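Local atomic coordinates of putative c-1-tetrahydrofolate synthase, cytoplasmic (Leishmania major, PDB entry 4A26), a protein that probably interconverts one-carbon forms of tetrahydrofolate, acting as both methylenetetrahydrofolate dehydrogenase and methenyltetrahydrofolate cyclohydrolase, as a homodimer. Residues I43-R48 with V72-D77. Residues are numbered along the deposited sequence; the frame is centred on the assembly and turned at random.
Sequences IIVGQR and VELPED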
# COMPACT_ATOMS: atom_id res chain seq x y z
N ILE A 43 9.11 24.38 -1.30
CA ILE A 43 8.18 25.49 -1.29
C ILE A 43 7.66 25.66 0.13
O ILE A 43 7.16 24.72 0.73
CB ILE A 43 7.00 25.27 -2.27
CG1 ILE A 43 7.51 25.15 -3.70
CG2 ILE A 43 6.03 26.42 -2.19
CD1 ILE A 43 6.44 24.79 -4.71
N ILE A 44 7.80 26.87 0.66
CA ILE A 44 7.25 27.22 1.96
C ILE A 44 6.35 28.43 1.77
O ILE A 44 6.69 29.36 1.03
CB ILE A 44 8.35 27.50 3.01
CG1 ILE A 44 7.74 27.69 4.41
CG2 ILE A 44 9.17 28.73 2.63
CD1 ILE A 44 8.76 28.00 5.48
N VAL A 45 5.19 28.41 2.43
CA VAL A 45 4.19 29.46 2.31
C VAL A 45 3.99 30.11 3.67
O VAL A 45 3.81 29.43 4.68
CB VAL A 45 2.85 28.90 1.78
CG1 VAL A 45 1.78 29.99 1.76
CG2 VAL A 45 3.05 28.31 0.39
N GLY A 46 4.01 31.44 3.69
CA GLY A 46 4.00 32.18 4.94
C GLY A 46 5.38 32.19 5.58
O GLY A 46 6.38 31.96 4.90
N GLN A 47 5.42 32.44 6.89
CA GLN A 47 6.68 32.71 7.59
C GLN A 47 6.73 32.05 8.97
O GLN A 47 7.28 32.62 9.92
CB GLN A 47 6.89 34.23 7.70
CG GLN A 47 7.24 34.92 6.38
CD GLN A 47 8.74 34.92 6.10
OE1 GLN A 47 9.51 35.62 6.76
NE2 GLN A 47 9.16 34.15 5.10
N ARG A 48 6.17 30.85 9.09
CA ARG A 48 6.26 30.07 10.33
C ARG A 48 7.72 29.75 10.65
O ARG A 48 8.45 29.27 9.78
CB ARG A 48 5.47 28.76 10.22
CG ARG A 48 4.04 28.84 10.70
CD ARG A 48 3.32 27.50 10.55
NE ARG A 48 2.45 27.22 11.69
CZ ARG A 48 2.74 26.39 12.70
NH1 ARG A 48 3.89 25.72 12.74
NH2 ARG A 48 1.85 26.23 13.69
N VAL A 72 11.81 28.31 -2.57
CA VAL A 72 10.78 29.23 -3.01
C VAL A 72 9.95 29.63 -1.80
O VAL A 72 9.36 28.78 -1.14
CB VAL A 72 9.86 28.56 -4.05
CG1 VAL A 72 8.75 29.51 -4.47
CG2 VAL A 72 10.67 28.11 -5.26
N GLU A 73 9.94 30.93 -1.49
CA GLU A 73 9.18 31.44 -0.34
C GLU A 73 8.02 32.31 -0.78
O GLU A 73 8.21 33.45 -1.21
CB GLU A 73 10.10 32.23 0.61
CG GLU A 73 11.32 31.44 1.08
CD GLU A 73 12.09 32.14 2.18
OE1 GLU A 73 11.47 32.93 2.93
OE2 GLU A 73 13.31 31.90 2.31
N LEU A 74 6.80 31.77 -0.67
CA LEU A 74 5.59 32.47 -1.07
C LEU A 74 4.93 33.15 0.13
O LEU A 74 5.05 32.66 1.26
CB LEU A 74 4.60 31.50 -1.72
CG LEU A 74 5.09 30.75 -2.97
CD1 LEU A 74 4.04 29.75 -3.42
CD2 LEU A 74 5.44 31.71 -4.10
N PRO A 75 4.23 34.28 -0.09
CA PRO A 75 3.52 34.94 1.00
C PRO A 75 2.47 34.06 1.69
O PRO A 75 2.04 33.05 1.14
CB PRO A 75 2.84 36.13 0.31
CG PRO A 75 3.67 36.40 -0.87
CD PRO A 75 4.16 35.07 -1.33
N GLU A 76 2.08 34.46 2.89
CA GLU A 76 1.16 33.66 3.71
C GLU A 76 -0.27 33.67 3.16
O GLU A 76 -1.01 32.71 3.37
CB GLU A 76 1.16 34.19 5.15
CG GLU A 76 0.57 33.24 6.18
CD GLU A 76 1.19 33.44 7.55
OE1 GLU A 76 2.32 32.93 7.77
OE2 GLU A 76 0.56 34.12 8.39
N ASP A 77 -0.64 34.74 2.46
CA ASP A 77 -2.02 34.96 2.00
C ASP A 77 -2.19 34.70 0.50
O ASP A 77 -3.07 35.27 -0.14
CB ASP A 77 -2.46 36.39 2.36
CG ASP A 77 -1.63 37.47 1.65
OD1 ASP A 77 -0.47 37.21 1.28
OD2 ASP A 77 -2.13 38.60 1.49
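Glu76 reaches across to Gly46 and Gln47 just beyond the ends of two parallel strands, 39-45 and 68-74. Its side chain runs along the glycine: Glu76 CB lies 3.5 Å from Gly46 CA, CG and CD pass the same carbon, and Glu76 OE1 accepts a hydrogen bond from Gln47 N (3.3 Å), the donor lying nearly along the C-O axis. With CG anti to the backbone N (chi1 -163°) and the chain extended beyond it, the carboxylate is carried to the turn that leads into helix 49-64. Before these loops the strands pair in register: Ile44 N binds Val72 O (3.1 Å), Leu74 N binds Ile44 O, and Gly46 N prolongs the ladder to Leu74 O (2.9 Å). On one face Ile43, Val45, Val72 and Leu74 mesh; Leu74 CD1 touches both Ile43 CG2 (4.1 Å) and Val45 CG2, and helix 80-91 covers Ile43 and Leu74 through Leu83. On the other face Ile44 CG2 packs on Glu73 CG (3.8 Å). Glu73 OE1 meets Gln47 NE2 in a weak bond (3.4 Å), amide and carboxylate nearly coplanar. The strands and helix 49-64 form a right-handed beta-alpha-beta crossover in the catalytic domain. The chemistry thus divides in two: backbone bonds and aliphatic packing join the strands, while at the outgoing turn exposed Glu76 holds one backbone N-H by a longer bond, probably sensitive to solvent, and Glu73 adds only a weak side-chain contact.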